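Local coordinates for P450 epoxidase (Sorangium cellulosum, PDB 1Q5D), which is a haem protein of the cytochrome P450 family that holds the ligand EPB in a pocket beside its porphyrin, at residues S81-E86 against L183-V188; G176-R181 against A200-G205; G255-I260 against G398-F403; E72-E75 against E79-S82. All coordinates share one frame; numbering follows the deposited sequence.

Contact 1. Residues S81-E86 against L183-V188; sequences SSAIPE and LGVGLV. With EPB (7,11-dihydroxy-8,8,10,12,16-pentamethyl-3-[1-methyl-2-(2-methyl-thiazol-4-yl)vinyl]-4,17-dioxabicyclo[14.1.0]heptadecane-5,9-dione), chain C.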
# COMPACT_ATOMS: atom_id res chain seq x y z
N SER A 81 8.07 -2.74 -20.36
CA SER A 81 7.82 -1.38 -20.87
C SER A 81 6.77 -1.39 -21.96
O SER A 81 6.03 -0.42 -22.12
CB SER A 81 9.12 -0.75 -21.39
OG SER A 81 9.98 -0.41 -20.33
N SER A 82 6.69 -2.48 -22.71
CA SER A 82 5.72 -2.56 -23.81
C SER A 82 4.30 -2.86 -23.32
O SER A 82 3.32 -2.53 -24.00
CB SER A 82 6.16 -3.60 -24.84
OG SER A 82 6.11 -4.92 -24.30
N ALA A 83 4.18 -3.49 -22.15
CA ALA A 83 2.87 -3.80 -21.59
C ALA A 83 2.18 -2.53 -21.11
O ALA A 83 2.81 -1.69 -20.47
CB ALA A 83 3.00 -4.79 -20.43
N ILE A 84 0.89 -2.41 -21.39
CA ILE A 84 0.10 -1.25 -20.97
C ILE A 84 0.82 0.06 -21.28
O ILE A 84 1.29 0.76 -20.38
CB ILE A 84 -0.28 -1.35 -19.47
CG1 ILE A 84 -0.62 -2.80 -19.08
CG2 ILE A 84 -1.46 -0.43 -19.17
CD1 ILE A 84 -2.04 -3.23 -19.47
N PRO A 85 0.89 0.38 -22.57
CA PRO A 85 1.62 1.56 -23.05
C PRO A 85 1.06 2.86 -22.49
O PRO A 85 1.77 3.87 -22.52
CB PRO A 85 1.40 1.53 -24.56
CG PRO A 85 1.03 0.13 -24.86
CD PRO A 85 0.29 -0.39 -23.67
N GLU A 86 -0.18 2.83 -22.01
CA GLU A 86 -0.83 3.98 -21.38
C GLU A 86 -0.12 4.36 -20.09
O GLU A 86 -0.29 5.48 -19.59
CB GLU A 86 -2.30 3.67 -21.08
CG GLU A 86 -3.21 3.63 -22.30
CD GLU A 86 -3.18 2.29 -23.02
OE1 GLU A 86 -2.52 1.35 -22.53
OE2 GLU A 86 -3.84 2.19 -24.09
N LEU A 183 -0.04 -2.04 -13.37
CA LEU A 183 1.41 -1.95 -13.24
C LEU A 183 2.03 -3.33 -13.02
O LEU A 183 3.24 -3.51 -13.16
CB LEU A 183 1.80 -1.01 -12.09
CG LEU A 183 1.68 0.49 -12.43
CD1 LEU A 183 1.98 1.34 -11.18
CD2 LEU A 183 2.55 0.91 -13.61
N GLY A 184 1.20 -4.31 -12.67
CA GLY A 184 1.69 -5.66 -12.48
C GLY A 184 1.72 -6.52 -13.73
O GLY A 184 2.30 -7.61 -13.71
N VAL A 185 1.07 -6.06 -14.80
CA VAL A 185 0.96 -6.84 -16.04
C VAL A 185 2.32 -6.94 -16.68
O VAL A 185 2.95 -5.93 -17.02
CB VAL A 185 -0.04 -6.22 -17.06
CG1 VAL A 185 -0.02 -6.99 -18.41
CG2 VAL A 185 -1.46 -6.21 -16.50
N GLY A 186 2.81 -8.17 -16.80
CA GLY A 186 4.12 -8.40 -17.37
C GLY A 186 5.23 -8.38 -16.33
O GLY A 186 6.38 -8.64 -16.66
N LEU A 187 4.88 -8.05 -15.09
CA LEU A 187 5.86 -7.94 -14.01
C LEU A 187 5.63 -9.04 -12.99
O LEU A 187 6.55 -9.77 -12.65
CB LEU A 187 5.76 -6.58 -13.31
CG LEU A 187 6.81 -6.21 -12.25
CD1 LEU A 187 6.74 -7.13 -11.05
CD2 LEU A 187 8.22 -6.21 -12.80
N VAL A 188 4.39 -9.16 -12.51
CA VAL A 188 4.02 -10.20 -11.56
C VAL A 188 3.01 -11.18 -12.18
O VAL A 188 2.19 -10.78 -13.01
CB VAL A 188 3.47 -9.61 -10.22
CG1 VAL A 188 4.49 -8.68 -9.59
CG2 VAL A 188 2.17 -8.88 -10.44
O16 EPB C . -0.27 -1.43 -5.37
C51 EPB C . 2.21 -2.23 -1.32
O41 EPB C . 2.48 0.44 -1.39
C5 EPB C . 2.70 -0.91 -1.78
C4 EPB C . 1.96 0.21 -2.70
C16 EPB C . 0.83 -1.63 -5.75
O1 EPB C . 1.89 -0.74 -5.68
C2 EPB C . 1.74 0.69 -5.13
C3 EPB C . 2.63 0.80 -3.83
C20 EPB C . 2.30 1.56 -6.33
C21 EPB C . 1.34 1.56 -7.51
C22 EPB C . 3.49 2.23 -6.28
C23 EPB C . 4.21 3.04 -7.26
N26 EPB C . 4.13 2.70 -8.60
C25 EPB C . 4.87 3.54 -9.37
C27 EPB C . 4.89 3.35 -10.84
C24 EPB C . 5.02 4.08 -7.01
S1 EPB C . 5.68 4.70 -8.47
C15 EPB C . 1.20 -2.99 -6.39
C14 EPB C . 2.10 -2.91 -7.71
O14 EPB C . 1.38 -2.01 -8.54
C13 EPB C . 2.51 -4.32 -8.40
C29 EPB C . 1.19 -5.03 -8.88
C30 EPB C . 3.31 -4.07 -9.67
C12 EPB C . 3.26 -5.33 -7.36
O12 EPB C . 2.76 -6.46 -7.07
C11 EPB C . 4.62 -5.01 -6.62
C28 EPB C . 5.49 -6.26 -6.86
C10 EPB C . 4.28 -4.36 -5.31
O10 EPB C . 3.73 -5.35 -4.39
C9 EPB C . 5.57 -3.77 -4.78
C91 EPB C . 6.03 -2.72 -5.68
C8 EPB C . 5.44 -3.00 -3.51
C7 EPB C . 3.97 -2.80 -2.96
C6 EPB C . 3.94 -1.19 -2.87

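Contact 2. Residues G176-R181 against A200-G205; sequences GSATAR and ASVTEG. With EPB (7,11-dihydroxy-8,8,10,12,16-pentamethyl-3-[1-methyl-2-(2-methyl-thiazol-4-yl)vinyl]-4,17-dioxabicyclo[14.1.0]heptadecane-5,9-dione), chain C.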
# COMPACT_ATOMS: atom_id res chain seq x y z
N GLY A 176 -7.06 4.49 -9.32
CA GLY A 176 -6.01 4.07 -8.41
C GLY A 176 -5.89 2.56 -8.34
O GLY A 176 -4.81 2.02 -8.50
N SER A 177 -7.01 1.89 -8.12
CA SER A 177 -7.03 0.45 -7.98
C SER A 177 -6.65 -0.27 -9.30
O SER A 177 -5.90 -1.26 -9.29
CB SER A 177 -8.39 0.01 -7.43
OG SER A 177 -8.46 -1.39 -7.33
N ALA A 178 -7.14 0.26 -10.42
CA ALA A 178 -6.82 -0.26 -11.75
C ALA A 178 -5.35 -0.08 -12.10
O ALA A 178 -4.72 -0.98 -12.64
CB ALA A 178 -7.70 0.40 -12.83
N THR A 179 -4.82 1.10 -11.81
CA THR A 179 -3.42 1.38 -12.07
C THR A 179 -2.51 0.44 -11.30
O THR A 179 -1.54 -0.08 -11.84
CB THR A 179 -3.11 2.83 -11.70
OG1 THR A 179 -3.70 3.71 -12.67
CG2 THR A 179 -1.63 3.10 -11.82
N ALA A 180 -2.81 0.24 -10.02
CA ALA A 180 -1.97 -0.63 -9.20
C ALA A 180 -1.89 -2.06 -9.77
O ALA A 180 -0.79 -2.65 -9.82
CB ALA A 180 -2.44 -0.62 -7.75
N ARG A 181 -3.03 -2.59 -10.22
CA ARG A 181 -3.08 -3.90 -10.89
C ARG A 181 -2.40 -3.89 -12.25
O ARG A 181 -1.67 -4.82 -12.60
CB ARG A 181 -4.53 -4.33 -11.11
CG ARG A 181 -5.26 -4.84 -9.88
CD ARG A 181 -6.73 -5.15 -10.15
NE ARG A 181 -7.29 -6.12 -9.22
CZ ARG A 181 -8.19 -5.81 -8.30
NH1 ARG A 181 -8.62 -4.55 -8.17
NH2 ARG A 181 -8.66 -6.75 -7.49
N ALA A 200 -9.23 0.90 -19.54
CA ALA A 200 -10.26 1.93 -19.58
C ALA A 200 -10.17 2.83 -18.34
O ALA A 200 -10.11 4.04 -18.45
CB ALA A 200 -11.64 1.30 -19.67
N SER A 201 -10.18 2.21 -17.16
CA SER A 201 -10.06 2.93 -15.89
C SER A 201 -8.79 3.77 -15.82
O SER A 201 -8.81 4.90 -15.31
CB SER A 201 -10.09 1.96 -14.71
OG SER A 201 -11.28 1.21 -14.71
N VAL A 202 -7.69 3.24 -16.35
CA VAL A 202 -6.43 3.98 -16.38
C VAL A 202 -6.49 5.19 -17.29
O VAL A 202 -6.08 6.30 -16.91
CB VAL A 202 -5.25 3.09 -16.80
CG1 VAL A 202 -4.01 3.96 -17.09
CG2 VAL A 202 -4.96 2.03 -15.71
N THR A 203 -7.02 5.00 -18.49
CA THR A 203 -7.22 6.09 -19.44
C THR A 203 -8.12 7.19 -18.90
O THR A 203 -7.78 8.37 -18.98
CB THR A 203 -7.85 5.54 -20.74
OG1 THR A 203 -6.97 4.56 -21.30
CG2 THR A 203 -7.92 6.62 -21.79
N GLU A 204 -9.27 6.79 -18.38
CA GLU A 204 -10.23 7.72 -17.82
C GLU A 204 -9.58 8.53 -16.69
O GLU A 204 -9.72 9.77 -16.63
CB GLU A 204 -11.45 6.96 -17.28
CG GLU A 204 -12.42 7.84 -16.51
CD GLU A 204 -13.69 7.11 -16.12
OE1 GLU A 204 -13.62 6.23 -15.22
OE2 GLU A 204 -14.74 7.40 -16.72
N GLY A 205 -8.86 7.83 -15.81
CA GLY A 205 -8.20 8.47 -14.68
C GLY A 205 -7.13 9.48 -15.07
O GLY A 205 -7.04 10.57 -14.48
O16 EPB C . -0.27 -1.43 -5.37
C51 EPB C . 2.21 -2.23 -1.32
O41 EPB C . 2.48 0.44 -1.39
C5 EPB C . 2.70 -0.91 -1.78
C4 EPB C . 1.96 0.21 -2.70
C16 EPB C . 0.83 -1.63 -5.75
O1 EPB C . 1.89 -0.74 -5.68
C2 EPB C . 1.74 0.69 -5.13
C3 EPB C . 2.63 0.80 -3.83
C20 EPB C . 2.30 1.56 -6.33
C21 EPB C . 1.34 1.56 -7.51
C22 EPB C . 3.49 2.23 -6.28
C23 EPB C . 4.21 3.04 -7.26
N26 EPB C . 4.13 2.70 -8.60
C25 EPB C . 4.87 3.54 -9.37
C27 EPB C . 4.89 3.35 -10.84
C24 EPB C . 5.02 4.08 -7.01
S1 EPB C . 5.68 4.70 -8.47
C15 EPB C . 1.20 -2.99 -6.39
C14 EPB C . 2.10 -2.91 -7.71
O14 EPB C . 1.38 -2.01 -8.54
C13 EPB C . 2.51 -4.32 -8.40
C29 EPB C . 1.19 -5.03 -8.88
C30 EPB C . 3.31 -4.07 -9.67
C12 EPB C . 3.26 -5.33 -7.36
O12 EPB C . 2.76 -6.46 -7.07
C11 EPB C . 4.62 -5.01 -6.62
C28 EPB C . 5.49 -6.26 -6.86
C10 EPB C . 4.28 -4.36 -5.31
O10 EPB C . 3.73 -5.35 -4.39
C9 EPB C . 5.57 -3.77 -4.78
C91 EPB C . 6.03 -2.72 -5.68
C8 EPB C . 5.44 -3.00 -3.51
C7 EPB C . 3.97 -2.80 -2.96
C6 EPB C . 3.94 -1.19 -2.87

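Contact 3. Residues G255-I260 against G398-F403; sequences GTDTTI and GYHPAF. With HEM (protoporphyrin IX containing Fe), chain B.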
# COMPACT_ATOMS: atom_id res chain seq x y z
N GLY A 255 -1.82 4.89 -2.62
CA GLY A 255 -2.45 5.25 -1.35
C GLY A 255 -3.89 4.81 -1.19
O GLY A 255 -4.50 5.04 -0.14
N THR A 256 -4.44 4.19 -2.23
CA THR A 256 -5.83 3.79 -2.19
C THR A 256 -6.05 2.40 -1.58
O THR A 256 -6.52 2.28 -0.45
CB THR A 256 -6.39 3.84 -3.61
OG1 THR A 256 -6.46 5.21 -4.02
CG2 THR A 256 -7.83 3.40 -3.63
N ASP A 257 -5.71 1.36 -2.33
CA ASP A 257 -6.01 0.01 -1.88
C ASP A 257 -5.22 -0.36 -0.61
O ASP A 257 -5.73 -1.04 0.26
CB ASP A 257 -5.76 -0.99 -3.01
CG ASP A 257 -6.86 -0.93 -4.08
OD1 ASP A 257 -7.79 -0.11 -3.94
OD2 ASP A 257 -6.88 -1.66 -5.09
N THR A 258 -3.98 0.08 -0.53
CA THR A 258 -3.17 -0.18 0.65
C THR A 258 -3.94 0.24 1.90
O THR A 258 -4.11 -0.53 2.84
CB THR A 258 -1.83 0.59 0.56
OG1 THR A 258 -2.10 1.97 0.31
CG2 THR A 258 -1.06 0.17 -0.68
N THR A 259 -4.45 1.47 1.89
CA THR A 259 -5.13 1.97 3.09
C THR A 259 -6.45 1.27 3.38
O THR A 259 -6.82 1.10 4.53
CB THR A 259 -5.36 3.49 2.98
OG1 THR A 259 -4.15 4.14 2.54
CG2 THR A 259 -5.63 4.07 4.36
N ILE A 260 -7.17 0.89 2.33
CA ILE A 260 -8.39 0.13 2.50
C ILE A 260 -8.09 -1.14 3.30
O ILE A 260 -8.81 -1.49 4.25
CB ILE A 260 -8.99 -0.23 1.10
CG1 ILE A 260 -9.36 1.04 0.31
CG2 ILE A 260 -10.20 -1.17 1.24
CD1 ILE A 260 -9.96 0.76 -1.09
N GLY A 398 -9.48 -12.48 -1.84
CA GLY A 398 -9.39 -12.65 -3.29
C GLY A 398 -8.00 -13.02 -3.77
O GLY A 398 -7.21 -13.60 -3.01
N TYR A 399 -7.69 -12.65 -5.01
CA TYR A 399 -6.43 -13.03 -5.66
C TYR A 399 -5.72 -11.83 -6.30
O TYR A 399 -5.11 -11.96 -7.37
CB TYR A 399 -6.69 -14.09 -6.75
CG TYR A 399 -7.28 -15.37 -6.23
CD1 TYR A 399 -8.64 -15.65 -6.39
CD2 TYR A 399 -6.49 -16.30 -5.58
CE1 TYR A 399 -9.18 -16.83 -5.91
CE2 TYR A 399 -7.03 -17.48 -5.10
CZ TYR A 399 -8.36 -17.74 -5.27
OH TYR A 399 -8.86 -18.92 -4.78
N HIS A 400 -5.82 -10.66 -5.68
CA HIS A 400 -5.06 -9.48 -6.12
C HIS A 400 -3.57 -9.84 -6.19
O HIS A 400 -3.04 -10.48 -5.28
CB HIS A 400 -5.29 -8.32 -5.14
CG HIS A 400 -4.77 -7.00 -5.62
ND1 HIS A 400 -3.42 -6.76 -5.78
CD2 HIS A 400 -5.41 -5.86 -5.96
CE1 HIS A 400 -3.25 -5.52 -6.20
NE2 HIS A 400 -4.44 -4.96 -6.33
N PRO A 401 -2.89 -9.45 -7.27
CA PRO A 401 -1.49 -9.83 -7.47
C PRO A 401 -0.54 -9.28 -6.41
O PRO A 401 0.54 -9.86 -6.21
CB PRO A 401 -1.14 -9.22 -8.83
CG PRO A 401 -2.15 -8.15 -9.05
CD PRO A 401 -3.42 -8.65 -8.39
N ALA A 402 -0.92 -8.20 -5.73
CA ALA A 402 -0.04 -7.59 -4.74
C ALA A 402 -0.51 -7.73 -3.29
O ALA A 402 0.29 -7.68 -2.36
CB ALA A 402 0.19 -6.09 -5.07
N PHE A 403 -1.82 -7.85 -3.09
CA PHE A 403 -2.36 -7.80 -1.75
C PHE A 403 -3.09 -9.06 -1.38
O PHE A 403 -3.70 -9.73 -2.23
CB PHE A 403 -3.36 -6.64 -1.63
CG PHE A 403 -2.76 -5.29 -1.89
CD1 PHE A 403 -3.21 -4.50 -2.94
CD2 PHE A 403 -1.77 -4.79 -1.05
CE1 PHE A 403 -2.66 -3.25 -3.17
CE2 PHE A 403 -1.22 -3.54 -1.26
CZ PHE A 403 -1.66 -2.76 -2.32
CHA HEM B . 6.06 3.34 -1.27
CHB HEM B . 3.59 0.60 1.83
CHC HEM B . 0.13 4.00 2.08
CHD HEM B . 2.31 6.43 -1.45
C1A HEM B . 5.73 2.35 -0.38
C2A HEM B . 6.57 1.23 -0.02
C3A HEM B . 5.88 0.46 0.83
C4A HEM B . 4.59 1.07 1.03
CMA HEM B . 6.39 -0.86 1.48
CAA HEM B . 8.01 0.98 -0.53
CBA HEM B . 8.01 -0.02 -1.69
CGA HEM B . 9.44 -0.31 -2.10
O1A HEM B . 9.65 -1.02 -3.14
O2A HEM B . 10.38 0.18 -1.41
C1B HEM B . 2.47 1.30 2.14
C2B HEM B . 1.48 0.84 3.08
C3B HEM B . 0.52 1.75 3.14
C4B HEM B . 0.86 2.84 2.25
CMB HEM B . 1.48 -0.50 3.87
CAB HEM B . -0.70 1.59 4.07
CBB HEM B . -1.83 2.26 3.86
C1C HEM B . 0.43 4.98 1.18
C2C HEM B . -0.31 6.21 0.98
C3C HEM B . 0.30 6.88 -0.01
C4C HEM B . 1.45 6.09 -0.44
CMC HEM B . -1.57 6.61 1.79
CAC HEM B . -0.03 8.23 -0.66
CBC HEM B . -0.89 9.07 -0.09
C1D HEM B . 3.48 5.78 -1.77
C2D HEM B . 4.32 6.17 -2.86
C3D HEM B . 5.49 5.22 -2.81
C4D HEM B . 5.23 4.34 -1.70
CMD HEM B . 4.09 7.32 -3.85
CAD HEM B . 6.72 5.20 -3.73
CBD HEM B . 7.86 5.81 -2.90
CGD HEM B . 9.15 5.82 -3.69
O1D HEM B . 9.35 4.88 -4.51
O2D HEM B . 9.97 6.77 -3.52
NA HEM B . 4.53 2.23 0.27
NB HEM B . 2.08 2.54 1.64
NC HEM B . 1.47 4.95 0.30
ND HEM B . 4.03 4.70 -1.11
FE HEM B . 3.09 3.67 0.41
O HOH W 1 -5.34 -2.60 -6.89
O HOH W 2 2.08 2.47 -1.15

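Contact 4. Residues E72-E75 against E79-S82; sequences EEWE and EYSS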
# COMPACT_ATOMS: atom_id res chain seq x y z
N GLU A 72 13.59 -1.05 -15.42
CA GLU A 72 14.41 -1.05 -16.63
C GLU A 72 15.74 -1.81 -16.43
O GLU A 72 16.46 -2.08 -17.39
CB GLU A 72 14.64 0.38 -17.14
CG GLU A 72 13.36 1.08 -17.60
CD GLU A 72 13.57 2.47 -18.18
OE1 GLU A 72 14.42 3.22 -17.66
OE2 GLU A 72 12.88 2.82 -19.16
N GLU A 73 16.03 -2.16 -15.18
CA GLU A 73 17.18 -3.01 -14.88
C GLU A 73 16.83 -4.49 -14.99
O GLU A 73 17.70 -5.36 -14.95
CB GLU A 73 17.72 -2.71 -13.48
CG GLU A 73 18.24 -1.29 -13.31
CD GLU A 73 19.71 -1.16 -13.66
OE1 GLU A 73 20.30 -0.11 -13.34
OE2 GLU A 73 20.28 -2.10 -14.26
N TRP A 74 15.54 -4.78 -15.13
CA TRP A 74 15.06 -6.15 -15.26
C TRP A 74 15.46 -6.80 -16.59
O TRP A 74 15.57 -6.13 -17.61
CB TRP A 74 13.54 -6.17 -15.13
CG TRP A 74 12.93 -7.48 -14.82
CD1 TRP A 74 13.52 -8.56 -14.23
CD2 TRP A 74 11.57 -7.85 -15.07
NE1 TRP A 74 12.62 -9.58 -14.09
CE2 TRP A 74 11.41 -9.18 -14.61
CE3 TRP A 74 10.47 -7.20 -15.65
CZ2 TRP A 74 10.20 -9.86 -14.70
CZ3 TRP A 74 9.27 -7.88 -15.74
CH2 TRP A 74 9.14 -9.20 -15.27
N GLU A 75 15.65 -8.10 -16.56
CA GLU A 75 15.96 -8.85 -17.76
C GLU A 75 14.76 -8.89 -18.71
O GLU A 75 14.92 -9.09 -19.92
CB GLU A 75 16.40 -10.27 -17.39
CG GLU A 75 15.46 -10.99 -16.43
CD GLU A 75 15.94 -12.38 -16.09
OE1 GLU A 75 15.33 -13.02 -15.20
OE2 GLU A 75 16.93 -12.84 -16.71
N GLU A 79 9.65 -6.53 -22.48
CA GLU A 79 8.30 -7.03 -22.34
C GLU A 79 7.51 -6.12 -21.37
O GLU A 79 6.35 -5.78 -21.62
CB GLU A 79 8.38 -8.50 -21.90
CG GLU A 79 7.12 -9.13 -21.38
CD GLU A 79 6.88 -8.79 -19.93
OE1 GLU A 79 5.94 -8.01 -19.69
OE2 GLU A 79 7.63 -9.27 -19.05
N TYR A 80 8.16 -5.67 -20.29
CA TYR A 80 7.46 -4.84 -19.29
C TYR A 80 7.11 -3.44 -19.77
O TYR A 80 5.98 -2.99 -19.60
CB TYR A 80 8.22 -4.76 -17.95
CG TYR A 80 7.41 -4.03 -16.89
CD1 TYR A 80 6.19 -4.53 -16.47
CD2 TYR A 80 7.86 -2.84 -16.33
CE1 TYR A 80 5.44 -3.87 -15.50
CE2 TYR A 80 7.11 -2.16 -15.36
CZ TYR A 80 5.90 -2.69 -14.95
OH TYR A 80 5.13 -2.03 -13.99
N SER A 81 8.07 -2.74 -20.36
CA SER A 81 7.82 -1.38 -20.87
C SER A 81 6.77 -1.39 -21.96
O SER A 81 6.03 -0.42 -22.12
CB SER A 81 9.12 -0.75 -21.39
OG SER A 81 9.98 -0.41 -20.33
N SER A 82 6.69 -2.48 -22.71
CA SER A 82 5.72 -2.56 -23.81
C SER A 82 4.30 -2.86 -23.32
O SER A 82 3.32 -2.53 -24.00
CB SER A 82 6.16 -3.60 -24.84
OG SER A 82 6.11 -4.92 -24.30

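Contact 1. Residues S81-E86 against L183-V188
Val185 meets Ala83 and Ile84 in a small apolar contact of the cytochrome P450 fold. It joins the end of helix 77-82 to the loop between helices 169-182 and 195-218, which are the F and G helices of this family. The side chain of Val185 can be followed outward. Its CB lies 4.0 Å from CG1 of Ile84. From there the chain forks. CG1 stands anti to the backbone N (chi1 174°), and this carries it to 4.2 Å from CB of Ala83. CG2 takes the other branch and comes to 4.2 Å from CD1 of Ile84. The side chains of Val185 and Ile84 cross at about a right angle, so the valine fork lies across the isoleucine chain. Ala83 is the first residue to leave the helix. Its methyl group also rests against the backbone, with CB 3.6 Å from Val185 O. Behind the contact, Ile84 packs on Thr195 and Val199 of helix 195-218. The contact is therefore a three-way meeting of a helix end, a loop and a second helix. The loop faces EPB on its inner side. Leu183 CD1 lies 3.6 Å from the thiazole nitrogen N26 of EPB, and Gly184 CA is 3.6 Å from EPB C30. The loop turns back on itself just beyond. Gly186, with a positive phi of 90°, lies within this turn. Gly184 O holds it by accepting two backbone bonds, from Leu187 N at 3.0 Å and from Val188 N at 2.9 Å.

Contact 2. Residues G176-R181 against A200-G205
This is a close, buried helix-helix contact in which Ala178 and Thr179 of helix 169-182 pack on Ser201 and Val202 of helix 195-218. These are the F and G helices of the cytochrome P450 fold, part of the roof over the ligand pocket. The short segments approach to 8.3 Å between axes, and their directions differ by 123°. Small side chains allow this. Ala178 and Ser201 point at each other, and their CB atoms are 3.4 Å apart, tighter than usual van der Waals contact. The hydroxyl of Ser201 stands beside its own backbone N (chi1 -59°) and turns back along its helix to a weak bond with Thr197 O. The carbon CB is thus what presses on the alanine. The second pair is set crosswise, with the side chains of Thr179 and Val202 at about a right angle. Val202 CG2 reaches over to the neighbouring helix, 3.7 Å from Thr179 OG1 and 4.0 Å from Thr179 CA. Here OG1 takes part through packing alone, since its hydrogen bond goes to Phe175 O in its own helix. Salt bridges lie outside this core, from Arg181 to Asp192 and from Glu204 to Arg174. The other side of helix 169-182 faces the ligand. Ala180 CB lies 3.3 Å from EPB O16, and the carbonyl O of Ala180 accepts a hydrogen bond from EPB O14 at 2.6 Å.

Contact 3. Residues G255-I260 against G398-F403
Thr258, near the start of helix 257-272, has its CA 8.0 Å from that of Phe403, which lies in an irregular loop between two strands. The Phe403 ring enters that gap and meets two neighbouring side chains with its outer end. CZ lies 3.4 Å from Thr258 CG2, and CE1 is 3.8 Å from Asp257 CB. The Thr258 hydroxyl lies between its backbone N and carbonyl carbon (chi1 53°). From there it bonds to Ala254 O and stands 3.5 Å from CHC of the haem. The polar half runs through water 1. This water donates to Asp257 OD2 and lies in the ring plane of His400, 2.6 Å from NE2. Asp257 OD2 also bonds to Ser177 OG. Across the His400 ring, ND1 accepts a hydrogen bond from the backbone N of Ala402 at 2.9 Å, again in plane, which fixes the ring's rotation. Thr258, Ala402 and Phe403 all touch EPB. On the haem, water 2 is bound to the iron at 2.2 Å. The sequence from Ala254 to Thr258 matches the alanine-glycine-any-acid-threonine motif of the long P450 helix, named I, that passes over the haem on its distal side.

Contact 4. Residues E72-E75 against E79-S82
The edge of the Trp74 indole meets the CB of Tyr80. The six-membered end of the indole points at the tyrosine CB, which lies at the ring's edge and in its plane, 4.0 Å from CZ3. CE3 is at the same distance from that CB, so the methylene faces the bond between the two ring atoms. The two side chains cross at about a right angle. The indole reaches this place because CG of Trp74 is anti to the backbone N (chi1 -162°), swinging the ring toward the helix. The tyrosine CB points to the loop, but its ring leads away from it. Glu79 approaches the same end of the indole from another direction. Its chain bends at chi2 (-82°) and brings OE2 to 3.9 Å from Trp74 CZ3. The carboxylate plane stands 88° from the ring plane, almost upright against it. The same oxygen has a long, weak ion pair with Arg48. Glu72 and Ser81 form a looser margin, with OE2 and OG 4.5 Å apart. The contact closes a short turn in which 72-75 precedes helix 77-82, in the B-C region of the P450 fold. Lys91 of helix 88-93 has a cation-pi contact with the Tyr80 ring. On the sheet side, Trp74 meets the ring of Phe308 in strand 304-309, which is paired with strand 67-68 just before this loop.

In the fold
Contacts 1 and 4 share helix 77-82, and their centres are about 9 Å apart. Tyr80 OH, 2.5 Å from Leu183 O in a probable hydrogen bond, ties the helix to the loop of contact 1. The loop 183-188 of contact 1 joins the two helices of contact 2, and the centres of the two contacts are about 12 Å apart. Both touch EPB. Contacts 2 and 3 have centres about 13 Å apart and meet where Arg181 CZ packs 3.6 Å from His400 CD2. Contact 3 also meets contact 1, with Val188 CG2 3.7 Å from Pro401 CB. Contacts 1, 2 and 3 thus border the EPB pocket, and contact 3 reaches the haem. Contact 4 is outermost, about 23 Å from contact 3 between centres.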